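Local atomic coordinates of unknown protein (PDB entry 2NYI), a protein that is of unknown function but carries tandem ACT domains, a fold that in many relatives binds amino acids or other small ligands to regulate metabolism. Residues A[27-32]-A[59-64]; A[109-114]-A[119-124]; A[160-163]-A[169-172]. All coordinates share one frame; numbering follows the deposited sequence.

Contact 1: A[27-32]-A[59-64]; sequences KNISAN and KLIQSA
Ile-29, just past the end of helix 18-28, pushes its side chain onto Leu-60, Ile-61 and Ala-64, one face of helix 59-68. Ahead of it, Lys-27 offers its carbonyl O to Ser-30 N (3.1 Å), part of the Schellman motif that ends the helix. At Ile-29 both branches do the work. With chi1 at 60°, CG1 sits between the backbone N and the carbonyl carbon, which leaves CG2 beside the N, and the two branches spread over the opposing helix. Ile-29 and Leu-60 reach for each other tip to tip: Ile-29 CB lies 3.9 Å from Leu-60 CD2, and Ile-29 CG2 the same distance from Leu-60 CD1. Further along, Ile-29 CD1 stops 3.8 Å from Ile-61 CA, close against the helix backbone, and 3.9 Å from Ala-64 CB, whose small methyl lets the isoleucine come in. An alanine in place of this isoleucine removes both branches, which is likely to leave a gap between the helix end and the isobutyl group of Leu-60. Ser-30, with positive phi (58°), is the C-prime residue that turns the chain away. Ala-31 then points back inward and joins Ile-61 in covering Val-51 and Leu-53 of strand 44-53. Asn-32 starts strand 32-41, and its ND2 is hydrogen-bonded to Asp-102 of the second subunit. This is how the two helices of a ferredoxin-like ACT unit pack side by side on one face of the sheet. The contact is wholly apolar, so the helices are held here by shape and hydrophobic burial rather than by directional bonds.

Contact 2: A[109-114]-A[119-124]; sequences AVTAVL and ANIVEL
Leu-114 meets Ala-119 and Ile-121 where helix 106-116 turns into strand 120-130, the helix-to-strand step of a split beta-alpha-beta unit: strand 91-99 precedes the helix, and strand 137-148 lies between the two strands in the sheet. The tight part is the turn itself. Ala-119 N donates to Leu-114 O over 2.9 Å, with an N-H...O angle of 150° and the donor tilted 30° from the carbonyl plane, so the bond is moderately bent. The methyl of Ala-119 follows the same carbonyl, CB standing 3.5 Å from Leu-114 O, and also touches Leu-114 CD2 at 4.0 Å. The other methyl of Leu-114, CD1, is turned to the strand and lies 4.1 Å from Ile-121 CD1; the two side chains cross at about a right angle. Ile-121 CG1 is anti to its own carbonyl carbon (chi1 -57°), which directs CD1 back at the helix. Leu-114 also leans on Leu-96 of strand 91-99, and Ala-119 on Phe-147, so this half of the contact is closed over by the sheet. The looser half faces the second subunit. There Ile-121, partly exposed, packs on Met-38 of that subunit, and Asn-120, its CB directed away from the helix, makes a weak hydrogen bond to Asp-14 of the same neighbour. Beyond, Val-122 and Glu-123 form a classic beta bulge opposite Arg-144, and the chain bends off from the helix. Thr-111 borders this side and packs on His-20 of the second subunit: its OG1 is bonded chiefly to Val-107 O one turn back, while CG2 comes no nearer than 4.3 Å to Ile-121 CD1.

Contact 3: A[160-163]-A[169-172]; sequences SRVE and DIDL
Helix 152-166 and edge strand 169-174 meet where Val-162 and Glu-163 reach across to Ile-170. The polar part is carried by Glu-163 OE2, which accepts the backbone N-H of Ile-170 at 2.8 Å. The bond is fairly straight, 162° at the hydrogen, and uses the anti lone pair of OE2, the one directed away from the other carboxylate oxygen. The glutamate gets there with CG anti to its carbonyl carbon (chi1 -80°) and an extended chain beyond, so its CG passes over the isoleucine before the carboxylate reaches the strand. On the way Glu-163 CG lies 3.8 Å from Ile-170 CD1. Val-162 CG1 meets the same CD1 at 3.9 Å, the valine and isoleucine crossing at about a right angle. In the ferredoxin-like beta-alpha-beta-beta-alpha-beta fold of ACT domains this is the last helix-to-strand connection. Strand 169-174 pairs with strand 91-99 through the backbones of Asp-169 and Asp-171, leaving the N-H of Ile-170 on the opposite edge, where the glutamate takes it. The isoleucine itself faces inward, on Leu-96 and Val-98 of strand 91-99 and on Leu-159, while Val-162 also packs against Ala-109 and Val-110 of helix 106-116. A water stands within bonding distance of both acceptors along the edge, 2.7 Å from Glu-163 OE2 and 2.6 Å from Ile-170 O; those two oxygens are near each other but cannot bond directly. Asp-169 adds a like charge, its OD1 4.5 Å from Glu-163 OE2, which would probably raise the glutamate's proton affinity somewhat, against the stabilising pull of the Ile-170 N-H.

From the N terminus, contact 1 comes first: it closes a 26-residue excursion through strands 32-41 and 44-53, bringing helices 18-28 and 59-68 together. Contacts 2 and 3 follow in series, each closing a short turn from a helix into the next strand, so none of the three nests in or crosses another. Contact 2 ties helix 106-116 to strand 120-130, and contact 3 ties helix 152-166 to strand 169-174, the two outermost strands of this chain's second sheet. These two touch, Val-113 CG2 lying 3.8 Å from Val-162 CG2, which joins the helices. Contact 1 belongs to the other sheet, its centre 34 Å from that of contact 2; both border the second subunit.

Contact 1: A[27-32]-A[59-64]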
ATOM      1  N   LYS A  27      20.718   5.300  -0.556  1.00 22.21           N
ATOM      2  CA  LYS A  27      21.960   4.946   0.170  1.00 23.19           C
ATOM      3  C   LYS A  27      23.139   5.735  -0.382  1.00 23.04           C
ATOM      4  O   LYS A  27      23.987   6.233   0.377  1.00 23.99           O
ATOM      5  CB  LYS A  27      22.243   3.439   0.091  1.00 23.01           C
ATOM      6  CG  LYS A  27      23.459   3.022   0.925  1.00 24.97           C
ATOM      7  CD  LYS A  27      23.837   1.554   0.752  1.00 24.20           C
ATOM      8  CE  LYS A  27      25.063   1.251   1.627  1.00 28.28           C
ATOM      9  NZ  LYS A  27      25.315  -0.197   1.841  1.00 38.46           N
ATOM     10  N   ASN A  28      23.170   5.835  -1.715  0.60 22.64           N
ATOM     11  CA  ASN A  28      24.202   6.518  -2.487  0.60 22.91           C
ATOM     12  C   ASN A  28      24.333   7.998  -2.112  0.60 22.79           C
ATOM     13  O   ASN A  28      25.438   8.552  -2.135  0.60 21.53           O
ATOM     14  CB  ASN A  28      23.903   6.351  -3.990  0.60 22.42           C
ATOM     15  CG  ASN A  28      25.017   6.866  -4.892  0.60 28.71           C
ATOM     16  OD1 ASN A  28      26.181   6.488  -4.744  0.60 29.27           O
ATOM     17  ND2 ASN A  28      24.652   7.707  -5.869  0.60 21.69           N
ATOM     18  N   ILE A  29      23.208   8.616  -1.748  1.00 22.02           N
ATOM     19  CA  ILE A  29      23.171  10.055  -1.392  1.00 21.86           C
ATOM     20  C   ILE A  29      23.089  10.262   0.129  1.00 22.02           C
ATOM     21  O   ILE A  29      22.828  11.373   0.586  1.00 22.97           O
ATOM     22  CB  ILE A  29      22.037  10.857  -2.109  1.00 19.75           C
ATOM     23  CG1 ILE A  29      20.635  10.293  -1.760  1.00 20.06           C
ATOM     24  CG2 ILE A  29      22.276  10.915  -3.629  1.00 23.39           C
ATOM     25  CD1 ILE A  29      19.457  11.187  -2.216  1.00 22.05           C
ATOM     26  N   SER A  30      23.326   9.193   0.895  1.00 22.85           N
ATOM     27  CA  SER A  30      23.286   9.212   2.373  1.00 24.02           C
ATOM     28  C   SER A  30      21.929   9.661   2.952  1.00 25.14           C
ATOM     29  O   SER A  30      21.865  10.357   3.977  1.00 24.32           O
ATOM     30  CB  SER A  30      24.441  10.049   2.958  1.00 24.65           C
ATOM     31  OG  SER A  30      25.681   9.580   2.461  1.00 29.53           O
ATOM     32  N   ALA A  31      20.846   9.268   2.283  1.00 24.56           N
ATOM     33  CA  ALA A  31      19.480   9.508   2.793  1.00 25.37           C
ATOM     34  C   ALA A  31      19.050   8.258   3.551  1.00 26.77           C
ATOM     35  O   ALA A  31      19.476   7.163   3.185  1.00 30.10           O
ATOM     36  CB  ALA A  31      18.536   9.805   1.654  1.00 24.62           C
ATOM     37  N   ASN A  32      18.268   8.399   4.626  1.00 26.02           N
ATOM     38  CA  ASN A  32      17.784   7.219   5.361  1.00 27.37           C
ATOM     39  C   ASN A  32      16.273   7.056   5.219  1.00 26.32           C
ATOM     40  O   ASN A  32      15.534   8.030   5.240  1.00 28.17           O
ATOM     41  CB  ASN A  32      18.169   7.262   6.861  1.00 26.96           C
ATOM     42  CG  ASN A  32      17.927   5.899   7.590  1.00 40.19           C
ATOM     43  OD1 ASN A  32      18.427   4.846   7.154  1.00 34.44           O
ATOM     44  ND2 ASN A  32      17.159   5.929   8.710  1.00 29.42           N
ATOM     45  N   LYS A  59      15.592  18.284  -3.599  1.00 24.09           N
ATOM     46  CA  LYS A  59      16.042  18.226  -4.989  1.00 23.83           C
ATOM     47  C   LYS A  59      16.998  17.060  -5.230  1.00 22.49           C
ATOM     48  O   LYS A  59      16.918  16.419  -6.283  1.00 22.70           O
ATOM     49  CB  LYS A  59      16.716  19.551  -5.430  1.00 24.23           C
ATOM     50  CG  LYS A  59      15.745  20.680  -5.807  1.00 30.32           C
ATOM     51  CD  LYS A  59      16.475  22.044  -5.985  1.00 25.55           C
ATOM     52  CE  LYS A  59      15.631  23.067  -6.750  1.00 39.47           C
ATOM     53  NZ  LYS A  59      14.183  22.985  -6.413  1.00 47.22           N
ATOM     54  N   LEU A  60      17.896  16.786  -4.276  1.00 20.75           N
ATOM     55  CA  LEU A  60      18.851  15.683  -4.415  1.00 22.13           C
ATOM     56  C   LEU A  60      18.127  14.336  -4.443  1.00 21.71           C
ATOM     57  O   LEU A  60      18.446  13.463  -5.252  1.00 23.54           O
ATOM     58  CB  LEU A  60      19.894  15.685  -3.287  1.00 22.16           C
ATOM     59  CG  LEU A  60      21.000  14.616  -3.300  1.00 20.98           C
ATOM     60  CD1 LEU A  60      21.795  14.659  -4.614  1.00 27.40           C
ATOM     61  CD2 LEU A  60      21.945  14.748  -2.091  1.00 24.30           C
ATOM     62  N   ILE A  61      17.147  14.186  -3.557  1.00 21.19           N
ATOM     63  CA  ILE A  61      16.349  12.950  -3.482  1.00 21.14           C
ATOM     64  C   ILE A  61      15.629  12.738  -4.817  1.00 20.74           C
ATOM     65  O   ILE A  61      15.728  11.664  -5.434  1.00 20.37           O
ATOM     66  CB  ILE A  61      15.336  12.992  -2.314  1.00 21.77           C
ATOM     67  CG1 ILE A  61      16.074  13.055  -0.966  1.00 24.08           C
ATOM     68  CG2 ILE A  61      14.372  11.755  -2.370  1.00 20.27           C
ATOM     69  CD1 ILE A  61      15.217  13.596   0.172  1.00 26.10           C
ATOM     70  N   GLN A  62      14.947  13.783  -5.280  1.00 20.43           N
ATOM     71  CA  GLN A  62      14.159  13.692  -6.506  1.00 20.64           C
ATOM     72  C   GLN A  62      15.024  13.337  -7.711  1.00 21.30           C
ATOM     73  O   GLN A  62      14.673  12.449  -8.508  1.00 21.63           O
ATOM     74  CB  GLN A  62      13.412  15.008  -6.761  1.00 21.66           C
ATOM     75  CG  GLN A  62      12.574  15.018  -8.048  1.00 20.98           C
ATOM     76  CD  GLN A  62      11.313  14.192  -7.944  1.00 27.37           C
ATOM     77  OE1 GLN A  62      10.780  13.970  -6.848  1.00 25.98           O
ATOM     78  NE2 GLN A  62      10.819  13.734  -9.098  1.00 22.95           N
ATOM     79  N   SER A  63      16.156  14.031  -7.849  1.00 20.29           N
ATOM     80  CA  SER A  63      17.083  13.752  -8.927  1.00 20.19           C
ATOM     81  C   SER A  63      17.648  12.348  -8.879  1.00 19.18           C
ATOM     82  O   SER A  63      17.701  11.683  -9.921  1.00 19.91           O
ATOM     83  CB  SER A  63      18.204  14.798  -8.942  1.00 21.53           C
ATOM     84  OG  SER A  63      17.657  16.004  -9.435  1.00 28.57           O
ATOM     85  N   ALA A  64      18.088  11.909  -7.695  1.00 19.35           N
ATOM     86  CA  ALA A  64      18.692  10.583  -7.515  1.00 19.87           C
ATOM     87  C   ALA A  64      17.704   9.486  -7.915  1.00 20.57           C
ATOM     88  O   ALA A  64      18.072   8.498  -8.576  1.00 19.09           O
ATOM     89  CB  ALA A  64      19.133  10.387  -6.062  1.00 19.24           C
TER

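Contact 2: A[109-114]-A[119-124]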
ATOM      1  N   ALA A 109     -20.791   2.049  -0.462  1.00 25.31           N
ATOM      2  CA  ALA A 109     -21.648   2.116   0.730  1.00 26.07           C
ATOM      3  C   ALA A 109     -20.858   2.194   2.045  1.00 26.14           C
ATOM      4  O   ALA A 109     -21.198   2.990   2.917  1.00 25.31           O
ATOM      5  CB  ALA A 109     -22.631   0.944   0.765  1.00 24.92           C
ATOM      6  N   VAL A 110     -19.817   1.362   2.180  1.00 25.91           N
ATOM      7  CA  VAL A 110     -19.008   1.334   3.404  1.00 25.69           C
ATOM      8  C   VAL A 110     -18.246   2.638   3.531  1.00 25.53           C
ATOM      9  O   VAL A 110     -18.292   3.291   4.576  1.00 24.91           O
ATOM     10  CB  VAL A 110     -18.020   0.137   3.443  1.00 24.90           C
ATOM     11  CG1 VAL A 110     -17.085   0.234   4.651  1.00 24.13           C
ATOM     12  CG2 VAL A 110     -18.793  -1.193   3.456  1.00 27.87           C
ATOM     13  N   THR A 111     -17.547   3.021   2.463  1.00 23.98           N
ATOM     14  CA  THR A 111     -16.759   4.255   2.482  1.00 23.69           C
ATOM     15  C   THR A 111     -17.617   5.530   2.612  1.00 23.44           C
ATOM     16  O   THR A 111     -17.168   6.527   3.144  1.00 22.13           O
ATOM     17  CB  THR A 111     -15.794   4.338   1.279  1.00 24.94           C
ATOM     18  OG1 THR A 111     -16.534   4.341   0.057  1.00 23.74           O
ATOM     19  CG2 THR A 111     -14.831   3.139   1.276  1.00 19.74           C
ATOM     20  N   ALA A 112     -18.867   5.498   2.150  1.00 24.44           N
ATOM     21  CA  ALA A 112     -19.772   6.647   2.364  1.00 24.96           C
ATOM     22  C   ALA A 112     -20.019   6.902   3.848  1.00 25.56           C
ATOM     23  O   ALA A 112     -20.006   8.051   4.305  1.00 24.22           O
ATOM     24  CB  ALA A 112     -21.114   6.430   1.622  1.00 26.15           C
ATOM     25  N   VAL A 113     -20.252   5.820   4.592  1.00 27.15           N
ATOM     26  CA  VAL A 113     -20.402   5.878   6.048  1.00 27.65           C
ATOM     27  C   VAL A 113     -19.167   6.532   6.684  1.00 27.45           C
ATOM     28  O   VAL A 113     -19.284   7.463   7.479  1.00 27.09           O
ATOM     29  CB  VAL A 113     -20.631   4.461   6.654  1.00 29.20           C
ATOM     30  CG1 VAL A 113     -20.517   4.489   8.176  1.00 30.60           C
ATOM     31  CG2 VAL A 113     -21.994   3.911   6.258  1.00 25.34           C
ATOM     32  N   LEU A 114     -17.989   6.057   6.291  1.00 26.35           N
ATOM     33  CA  LEU A 114     -16.731   6.521   6.868  1.00 25.65           C
ATOM     34  C   LEU A 114     -16.493   8.009   6.565  1.00 25.02           C
ATOM     35  O   LEU A 114     -16.194   8.788   7.473  1.00 25.01           O
ATOM     36  CB  LEU A 114     -15.570   5.642   6.361  1.00 24.97           C
ATOM     37  CG  LEU A 114     -15.563   4.159   6.781  1.00 26.26           C
ATOM     38  CD1 LEU A 114     -14.419   3.413   6.070  1.00 30.91           C
ATOM     39  CD2 LEU A 114     -15.457   4.008   8.317  1.00 28.55           C
ATOM     40  N   ALA A 119     -14.222   9.838   9.283  1.00 27.69           N
ATOM     41  CA  ALA A 119     -13.197   8.828   9.516  1.00 26.86           C
ATOM     42  C   ALA A 119     -12.154   8.907   8.413  1.00 28.31           C
ATOM     43  O   ALA A 119     -12.507   9.058   7.224  1.00 29.44           O
ATOM     44  CB  ALA A 119     -13.823   7.424   9.576  1.00 26.38           C
ATOM     45  N   ASN A 120     -10.877   8.840   8.784  1.00 26.45           N
ATOM     46  CA  ASN A 120      -9.822   8.727   7.784  1.00 26.85           C
ATOM     47  C   ASN A 120      -9.397   7.275   7.638  1.00 25.37           C
ATOM     48  O   ASN A 120      -9.322   6.545   8.612  1.00 23.44           O
ATOM     49  CB  ASN A 120      -8.605   9.586   8.117  1.00 27.91           C
ATOM     50  CG  ASN A 120      -7.646   9.698   6.956  1.00 38.88           C
ATOM     51  OD1 ASN A 120      -7.979  10.258   5.904  1.00 51.40           O
ATOM     52  ND2 ASN A 120      -6.440   9.165   7.133  1.00 52.50           N
ATOM     53  N   ILE A 121      -9.148   6.868   6.405  1.00 24.00           N
ATOM     54  CA  ILE A 121      -8.708   5.510   6.138  1.00 24.55           C
ATOM     55  C   ILE A 121      -7.179   5.494   6.121  1.00 24.08           C
ATOM     56  O   ILE A 121      -6.546   6.246   5.366  1.00 24.97           O
ATOM     57  CB  ILE A 121      -9.304   4.979   4.806  1.00 24.08           C
ATOM     58  CG1 ILE A 121     -10.845   5.047   4.834  1.00 25.18           C
ATOM     59  CG2 ILE A 121      -8.837   3.537   4.560  1.00 20.92           C
ATOM     60  CD1 ILE A 121     -11.514   4.639   3.514  1.00 27.94           C
ATOM     61  N   VAL A 122      -6.594   4.656   6.971  1.00 23.71           N
ATOM     62  CA  VAL A 122      -5.144   4.590   7.116  1.00 25.26           C
ATOM     63  C   VAL A 122      -4.561   3.450   6.269  1.00 25.57           C
ATOM     64  O   VAL A 122      -3.473   3.589   5.695  1.00 25.01           O
ATOM     65  CB  VAL A 122      -4.738   4.413   8.605  1.00 25.11           C
ATOM     66  CG1 VAL A 122      -3.216   4.476   8.748  1.00 31.97           C
ATOM     67  CG2 VAL A 122      -5.395   5.499   9.457  1.00 30.68           C
ATOM     68  N   GLU A 123      -5.290   2.332   6.204  1.00 24.43           N
ATOM     69  CA  GLU A 123      -4.862   1.149   5.426  1.00 24.85           C
ATOM     70  C   GLU A 123      -6.120   0.574   4.815  1.00 21.55           C
ATOM     71  O   GLU A 123      -7.172   0.631   5.437  1.00 18.94           O
ATOM     72  CB  GLU A 123      -4.250   0.067   6.341  1.00 24.72           C
ATOM     73  CG  GLU A 123      -3.213   0.552   7.363  1.00 31.25           C
ATOM     74  CD  GLU A 123      -2.757  -0.544   8.343  1.00 29.04           C
ATOM     75  OE1 GLU A 123      -3.123  -1.729   8.159  1.00 46.46           O
ATOM     76  OE2 GLU A 123      -2.024  -0.212   9.299  1.00 47.87           O
ATOM     77  N   LEU A 124      -6.025  -0.012   3.612  1.00 20.43           N
ATOM     78  CA  LEU A 124      -7.200  -0.624   3.003  1.00 19.56           C
ATOM     79  C   LEU A 124      -6.756  -1.685   2.023  1.00 18.85           C
ATOM     80  O   LEU A 124      -5.843  -1.459   1.239  1.00 19.48           O
ATOM     81  CB  LEU A 124      -8.060   0.425   2.277  1.00 22.07           C
ATOM     82  CG  LEU A 124      -9.159  -0.162   1.371  1.00 27.29           C
ATOM     83  CD1 LEU A 124     -10.236  -0.707   2.258  1.00 29.11           C
ATOM     84  CD2 LEU A 124      -9.714   0.868   0.425  1.00 32.80           C
TER

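Contact 3: A[160-163]-A[169-172]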
ATOM      1  N   SER A 160     -24.304  -1.063  10.359  1.00 28.79           N
ATOM      2  CA  SER A 160     -25.357  -2.080  10.459  1.00 29.69           C
ATOM      3  C   SER A 160     -26.407  -1.942   9.343  1.00 28.96           C
ATOM      4  O   SER A 160     -26.886  -2.952   8.822  1.00 29.64           O
ATOM      5  CB  SER A 160     -26.011  -2.046  11.845  1.00 29.86           C
ATOM      6  OG  SER A 160     -26.985  -1.019  11.914  1.00 38.45           O
ATOM      7  N   ARG A 161     -26.738  -0.707   8.956  1.00 28.28           N
ATOM      8  CA  ARG A 161     -27.593  -0.458   7.786  1.00 30.48           C
ATOM      9  C   ARG A 161     -26.975  -1.048   6.521  1.00 29.34           C
ATOM     10  O   ARG A 161     -27.667  -1.669   5.702  1.00 28.40           O
ATOM     11  CB  ARG A 161     -27.827   1.036   7.563  1.00 30.50           C
ATOM     12  CG  ARG A 161     -28.669   1.724   8.613  1.00 35.86           C
ATOM     13  CD  ARG A 161     -28.896   3.192   8.245  1.00 34.31           C
ATOM     14  NE  ARG A 161     -29.899   3.378   7.187  1.00 53.39           N
ATOM     15  CZ  ARG A 161     -31.203   3.568   7.399  1.00 57.26           C
ATOM     16  NH1 ARG A 161     -31.692   3.603   8.636  1.00 56.21           N
ATOM     17  NH2 ARG A 161     -32.024   3.725   6.365  1.00 56.11           N
ATOM     18  N   VAL A 162     -25.669  -0.837   6.357  1.00 28.55           N
ATOM     19  CA  VAL A 162     -24.940  -1.401   5.220  1.00 27.85           C
ATOM     20  C   VAL A 162     -25.038  -2.925   5.230  1.00 27.00           C
ATOM     21  O   VAL A 162     -25.303  -3.535   4.197  1.00 27.16           O
ATOM     22  CB  VAL A 162     -23.443  -0.967   5.210  1.00 28.17           C
ATOM     23  CG1 VAL A 162     -22.707  -1.614   4.029  1.00 27.68           C
ATOM     24  CG2 VAL A 162     -23.329   0.548   5.140  1.00 26.19           C
ATOM     25  N   GLU A 163     -24.829  -3.527   6.401  1.00 27.45           N
ATOM     26  CA  GLU A 163     -24.957  -4.972   6.572  1.00 28.16           C
ATOM     27  C   GLU A 163     -26.301  -5.472   6.043  1.00 29.46           C
ATOM     28  O   GLU A 163     -26.361  -6.470   5.318  1.00 29.71           O
ATOM     29  CB  GLU A 163     -24.849  -5.349   8.044  1.00 29.25           C
ATOM     30  CG  GLU A 163     -23.432  -5.413   8.592  1.00 24.83           C
ATOM     31  CD  GLU A 163     -23.392  -5.960   9.996  1.00 34.25           C
ATOM     32  OE1 GLU A 163     -24.353  -5.730  10.762  1.00 41.95           O
ATOM     33  OE2 GLU A 163     -22.405  -6.633  10.341  1.00 32.36           O
ATOM     34  N   ASP A 169     -21.316  -9.047   6.442  1.00 26.23           N
ATOM     35  CA  ASP A 169     -20.969  -9.000   7.865  1.00 25.02           C
ATOM     36  C   ASP A 169     -19.834  -8.013   8.034  1.00 25.14           C
ATOM     37  O   ASP A 169     -18.822  -8.105   7.327  1.00 24.60           O
ATOM     38  CB  ASP A 169     -20.533 -10.351   8.393  1.00 24.59           C
ATOM     39  CG  ASP A 169     -21.702 -11.314   8.563  1.00 33.08           C
ATOM     40  OD1 ASP A 169     -22.555 -11.079   9.445  1.00 37.07           O
ATOM     41  OD2 ASP A 169     -21.759 -12.305   7.813  1.00 40.08           O
ATOM     42  N   ILE A 170     -20.010  -7.091   8.977  1.00 25.38           N
ATOM     43  CA  ILE A 170     -19.031  -6.028   9.244  1.00 25.06           C
ATOM     44  C   ILE A 170     -18.607  -6.051  10.719  1.00 26.85           C
ATOM     45  O   ILE A 170     -19.450  -6.127  11.622  1.00 27.60           O
ATOM     46  CB  ILE A 170     -19.597  -4.622   8.868  1.00 24.17           C
ATOM     47  CG1 ILE A 170     -19.931  -4.544   7.362  1.00 25.00           C
ATOM     48  CG2 ILE A 170     -18.605  -3.515   9.226  1.00 24.20           C
ATOM     49  CD1 ILE A 170     -20.711  -3.299   6.942  1.00 24.05           C
ATOM     50  N   ASP A 171     -17.301  -5.995  10.964  1.00 26.39           N
ATOM     51  CA  ASP A 171     -16.778  -5.924  12.319  1.00 27.19           C
ATOM     52  C   ASP A 171     -15.951  -4.662  12.414  1.00 26.69           C
ATOM     53  O   ASP A 171     -15.235  -4.320  11.478  1.00 26.59           O
ATOM     54  CB  ASP A 171     -15.884  -7.117  12.648  1.00 27.18           C
ATOM     55  CG  ASP A 171     -16.640  -8.436  12.643  1.00 38.78           C
ATOM     56  OD1 ASP A 171     -17.746  -8.499  13.230  1.00 41.57           O
ATOM     57  OD2 ASP A 171     -16.120  -9.404  12.048  1.00 51.83           O
ATOM     58  N   LEU A 172     -16.068  -3.974  13.538  1.00 25.67           N
ATOM     59  CA  LEU A 172     -15.282  -2.772  13.797  1.00 26.04           C
ATOM     60  C   LEU A 172     -14.743  -2.858  15.228  1.00 26.46           C
ATOM     61  O   LEU A 172     -15.524  -2.876  16.205  1.00 26.90           O
ATOM     62  CB  LEU A 172     -16.140  -1.518  13.593  1.00 26.38           C
ATOM     63  CG  LEU A 172     -15.408  -0.176  13.670  1.00 26.76           C
ATOM     64  CD1 LEU A 172     -14.477   0.008  12.486  1.00 25.79           C
ATOM     65  CD2 LEU A 172     -16.428   0.986  13.767  1.00 27.87           C
TER
HETATM   66  O   HOH W   1     -21.498  -7.021  12.859  1.00 45.15           O